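Local coordinates for protein deoxyhypusine synthase, putative (Entamoeba histolytica, PDB 7L9R) that probably acts as a deoxyhypusine synthase, an NAD-dependent transferase that carries out the first step of hypusine formation on the translation factor eIF5A, at residues 86-95 and 114-124. Sequence-based numbering, arbitrary orientation.
Sequences RCTIYLGFTS and CVDYIVTTAGA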
loop_
_atom_site.group_PDB
_atom_site.type_symbol
_atom_site.label_atom_id
_atom_site.label_comp_id
_atom_site.label_asym_id
_atom_site.label_seq_id
_atom_site.Cartn_x
_atom_site.Cartn_y
_atom_site.Cartn_z
ATOM N N ARG B 86 -8.316 36.773 10.560
ATOM C CA ARG B 86 -7.584 35.634 11.094
ATOM C C ARG B 86 -7.670 34.489 10.091
ATOM O O ARG B 86 -8.261 34.617 9.015
ATOM C CB ARG B 86 -8.133 35.210 12.456
ATOM C CG ARG B 86 -9.539 34.650 12.386
ATOM C CD ARG B 86 -10.013 34.230 13.755
ATOM N NE ARG B 86 -11.268 33.497 13.688
ATOM C CZ ARG B 86 -11.809 32.849 14.710
ATOM N NH1 ARG B 86 -11.227 32.830 15.899
ATOM N NH2 ARG B 86 -12.953 32.194 14.532
ATOM N N CYS B 87 -7.076 33.360 10.459
ATOM C CA CYS B 87 -7.060 32.177 9.613
ATOM C C CYS B 87 -8.340 31.380 9.838
ATOM O O CYS B 87 -8.665 31.031 10.977
ATOM C CB CYS B 87 -5.830 31.324 9.918
ATOM S SG CYS B 87 -5.653 29.864 8.870
ATOM N N THR B 88 -9.070 31.107 8.757
ATOM C CA THR B 88 -10.196 30.183 8.802
ATOM C C THR B 88 -9.652 28.758 8.782
ATOM O O THR B 88 -8.720 28.457 8.032
ATOM C CB THR B 88 -11.143 30.416 7.620
ATOM O OG1 THR B 88 -11.632 31.764 7.642
ATOM C CG2 THR B 88 -12.328 29.470 7.696
ATOM N N ILE B 89 -10.193 27.895 9.637
ATOM C CA ILE B 89 -9.643 26.560 9.845
ATOM C C ILE B 89 -10.692 25.512 9.495
ATOM O O ILE B 89 -11.790 25.509 10.064
ATOM C CB ILE B 89 -9.137 26.374 11.286
ATOM C CG1 ILE B 89 -8.080 27.438 11.604
ATOM C CG2 ILE B 89 -8.586 24.972 11.479
ATOM C CD1 ILE B 89 -7.429 27.279 12.950
ATOM N N TYR B 90 -10.324 24.601 8.595
ATOM C CA TYR B 90 -11.179 23.527 8.112
ATOM C C TYR B 90 -10.662 22.208 8.662
ATOM O O TYR B 90 -9.470 21.908 8.536
ATOM C CB TYR B 90 -11.181 23.477 6.578
ATOM C CG TYR B 90 -11.736 24.719 5.925
ATOM C CD1 TYR B 90 -10.963 25.865 5.794
ATOM C CD2 TYR B 90 -13.038 24.746 5.441
ATOM C CE1 TYR B 90 -11.477 27.010 5.206
ATOM C CE2 TYR B 90 -13.561 25.885 4.850
ATOM C CZ TYR B 90 -12.775 27.012 4.736
ATOM O OH TYR B 90 -13.293 28.143 4.149
ATOM N N LEU B 91 -11.549 21.419 9.260
ATOM C CA LEU B 91 -11.179 20.120 9.806
ATOM C C LEU B 91 -11.913 19.034 9.036
ATOM O O LEU B 91 -13.148 18.997 9.032
ATOM C CB LEU B 91 -11.497 20.033 11.298
ATOM C CG LEU B 91 -11.239 18.670 11.938
ATOM C CD1 LEU B 91 -9.780 18.259 11.783
ATOM C CD2 LEU B 91 -11.649 18.690 13.401
ATOM N N GLY B 92 -11.156 18.153 8.392
ATOM C CA GLY B 92 -11.710 17.021 7.667
ATOM C C GLY B 92 -11.295 15.725 8.338
ATOM O O GLY B 92 -10.145 15.578 8.758
ATOM N N PHE B 93 -12.240 14.793 8.448
ATOM C CA PHE B 93 -11.937 13.487 9.012
ATOM C C PHE B 93 -12.919 12.466 8.463
ATOM O O PHE B 93 -14.008 12.808 7.992
ATOM C CB PHE B 93 -11.955 13.498 10.550
ATOM C CG PHE B 93 -13.228 14.025 11.160
ATOM C CD1 PHE B 93 -14.369 13.229 11.228
ATOM C CD2 PHE B 93 -13.273 15.295 11.714
ATOM C CE1 PHE B 93 -15.536 13.705 11.806
ATOM C CE2 PHE B 93 -14.437 15.777 12.294
ATOM C CZ PHE B 93 -15.571 14.982 12.341
ATOM N N THR B 94 -12.508 11.205 8.505
ATOM C CA THR B 94 -13.333 10.133 7.974
ATOM C C THR B 94 -14.304 9.628 9.032
ATOM O O THR B 94 -14.132 9.840 10.239
ATOM C CB THR B 94 -12.486 8.963 7.477
ATOM O OG1 THR B 94 -11.713 8.435 8.562
ATOM C CG2 THR B 94 -11.555 9.414 6.382
ATOM N N SER B 95 -15.335 8.941 8.547
ATOM C CA SER B 95 -16.266 8.255 9.430
ATOM C C SER B 95 -15.543 7.263 10.336
ATOM O O SER B 95 -15.964 7.042 11.478
ATOM C CB SER B 95 -17.334 7.559 8.576
ATOM O OG SER B 95 -17.997 6.537 9.291
ATOM N N CYS B 114 -12.308 25.884 18.101
ATOM C CA CYS B 114 -10.963 25.757 17.555
ATOM C C CYS B 114 -10.951 25.657 16.040
ATOM O O CYS B 114 -9.909 25.914 15.425
ATOM C CB CYS B 114 -10.276 24.528 18.144
ATOM S SG CYS B 114 -9.971 24.661 19.909
ATOM N N VAL B 115 -12.068 25.258 15.430
ATOM C CA VAL B 115 -12.183 25.156 13.984
ATOM C C VAL B 115 -13.471 25.840 13.547
ATOM O O VAL B 115 -14.384 26.070 14.340
ATOM C CB VAL B 115 -12.145 23.694 13.494
ATOM C CG1 VAL B 115 -10.894 22.996 14.012
ATOM C CG2 VAL B 115 -13.400 22.945 13.927
ATOM N N ASP B 116 -13.527 26.178 12.262
ATOM C CA ASP B 116 -14.646 26.923 11.702
ATOM C C ASP B 116 -15.568 26.079 10.837
ATOM O O ASP B 116 -16.766 26.365 10.770
ATOM C CB ASP B 116 -14.121 28.097 10.875
ATOM C CG ASP B 116 -13.232 29.020 11.696
ATOM O OD1 ASP B 116 -13.667 29.450 12.788
ATOM O OD2 ASP B 116 -12.094 29.301 11.261
ATOM N N TYR B 117 -15.040 25.046 10.188
ATOM C CA TYR B 117 -15.816 24.198 9.300
ATOM C C TYR B 117 -15.302 22.778 9.420
ATOM O O TYR B 117 -14.115 22.552 9.664
ATOM C CB TYR B 117 -15.716 24.633 7.831
ATOM C CG TYR B 117 -16.269 26.003 7.532
ATOM C CD1 TYR B 117 -17.627 26.187 7.307
ATOM C CD2 TYR B 117 -15.432 27.110 7.444
ATOM C CE1 TYR B 117 -18.142 27.434 7.020
ATOM C CE2 TYR B 117 -15.939 28.371 7.157
ATOM C CZ TYR B 117 -17.298 28.524 6.947
ATOM O OH TYR B 117 -17.827 29.763 6.653
ATOM N N ILE B 118 -16.201 21.825 9.215
ATOM C CA ILE B 118 -15.856 20.412 9.191
ATOM C C ILE B 118 -16.320 19.821 7.867
ATOM O O ILE B 118 -17.385 20.180 7.353
ATOM C CB ILE B 118 -16.479 19.656 10.381
ATOM C CG1 ILE B 118 -15.771 20.041 11.679
ATOM C CG2 ILE B 118 -16.413 18.154 10.168
ATOM C CD1 ILE B 118 -16.337 19.346 12.892
ATOM N N VAL B 119 -15.496 18.953 7.293
ATOM C CA VAL B 119 -15.881 18.119 6.163
ATOM C C VAL B 119 -15.696 16.677 6.596
ATOM O O VAL B 119 -14.659 16.330 7.174
ATOM C CB VAL B 119 -15.052 18.427 4.904
ATOM C CG1 VAL B 119 -15.539 17.581 3.740
ATOM C CG2 VAL B 119 -15.135 19.906 4.555
ATOM N N THR B 120 -16.708 15.846 6.378
ATOM C CA THR B 120 -16.583 14.451 6.769
ATOM C C THR B 120 -17.319 13.573 5.759
ATOM O O THR B 120 -17.827 14.051 4.741
ATOM C CB THR B 120 -17.065 14.236 8.211
ATOM O OG1 THR B 120 -16.743 12.901 8.620
ATOM C CG2 THR B 120 -18.563 14.470 8.335
ATOM N N THR B 121 -17.365 12.276 6.044
ATOM C CA THR B 121 -17.800 11.274 5.083
ATOM C C THR B 121 -19.011 10.513 5.610
ATOM O O THR B 121 -19.430 10.678 6.762
ATOM C CB THR B 121 -16.671 10.285 4.782
ATOM O OG1 THR B 121 -16.333 9.586 5.986
ATOM C CG2 THR B 121 -15.438 11.030 4.284
ATOM N N ALA B 122 -19.555 9.658 4.740
ATOM C CA ALA B 122 -20.760 8.893 5.043
ATOM C C ALA B 122 -20.575 8.032 6.290
ATOM O O ALA B 122 -19.582 7.313 6.421
ATOM C CB ALA B 122 -21.132 8.013 3.849
ATOM N N GLY B 123 -21.539 8.108 7.211
ATOM C CA GLY B 123 -21.511 7.348 8.438
ATOM C C GLY B 123 -21.038 8.126 9.654
ATOM O O GLY B 123 -21.293 7.694 10.783
ATOM N N ALA B 124 -20.356 9.257 9.456
ATOM C CA ALA B 124 -19.757 9.966 10.583
ATOM C C ALA B 124 -20.822 10.544 11.501
ATOM O O ALA B 124 -20.756 10.376 12.725
ATOM C CB ALA B 124 -18.835 11.076 10.084
#
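Leu-91 and Tyr-117 join two parallel strands, 87-93 and 117-120, whose axes come within 4.6 Å at 22°. They are neighbours in the six-stranded parallel sheet of a Rossmann-like fold (order 3-2-1-4-5-6), linked by a crossover through helices 95-99 and 102-111. Leu-91 donates from N to Tyr-117 O (2.8 Å) and accepts at O from Val-119 N, whose own carbonyl takes Phe-93 N. At the entry, Ile-89 O is gripped by both Asp-116 N and Tyr-117 N, while Ile-89 N meets the anti side of Asp-116 OD2 at 2.9 Å. The carboxylate thus stands in for a strand carbonyl; its OD1 forms a long salt bridge with Arg-86 NH2 (3.3 Å), and OD2 also pairs with Arg-347. On the face covered by helix 247-258, Tyr-90 and Tyr-117 share a chi1 of -63°, which lays their rings side by side, 14° from parallel but slid apart; Tyr-90 OH bonds Ser-256. On the other face, Phe-93 CE2 packs against Ile-118 CG2 (3.8 Å) and its ring stacks with Phe-106. Beyond the strands, Ser-95 N, in a helix's first turn, donates to Thr-121 OG1. Thr-120 OG1, approaching from above the carbonyl plane, donates to Phe-93 O at 2.8 Å.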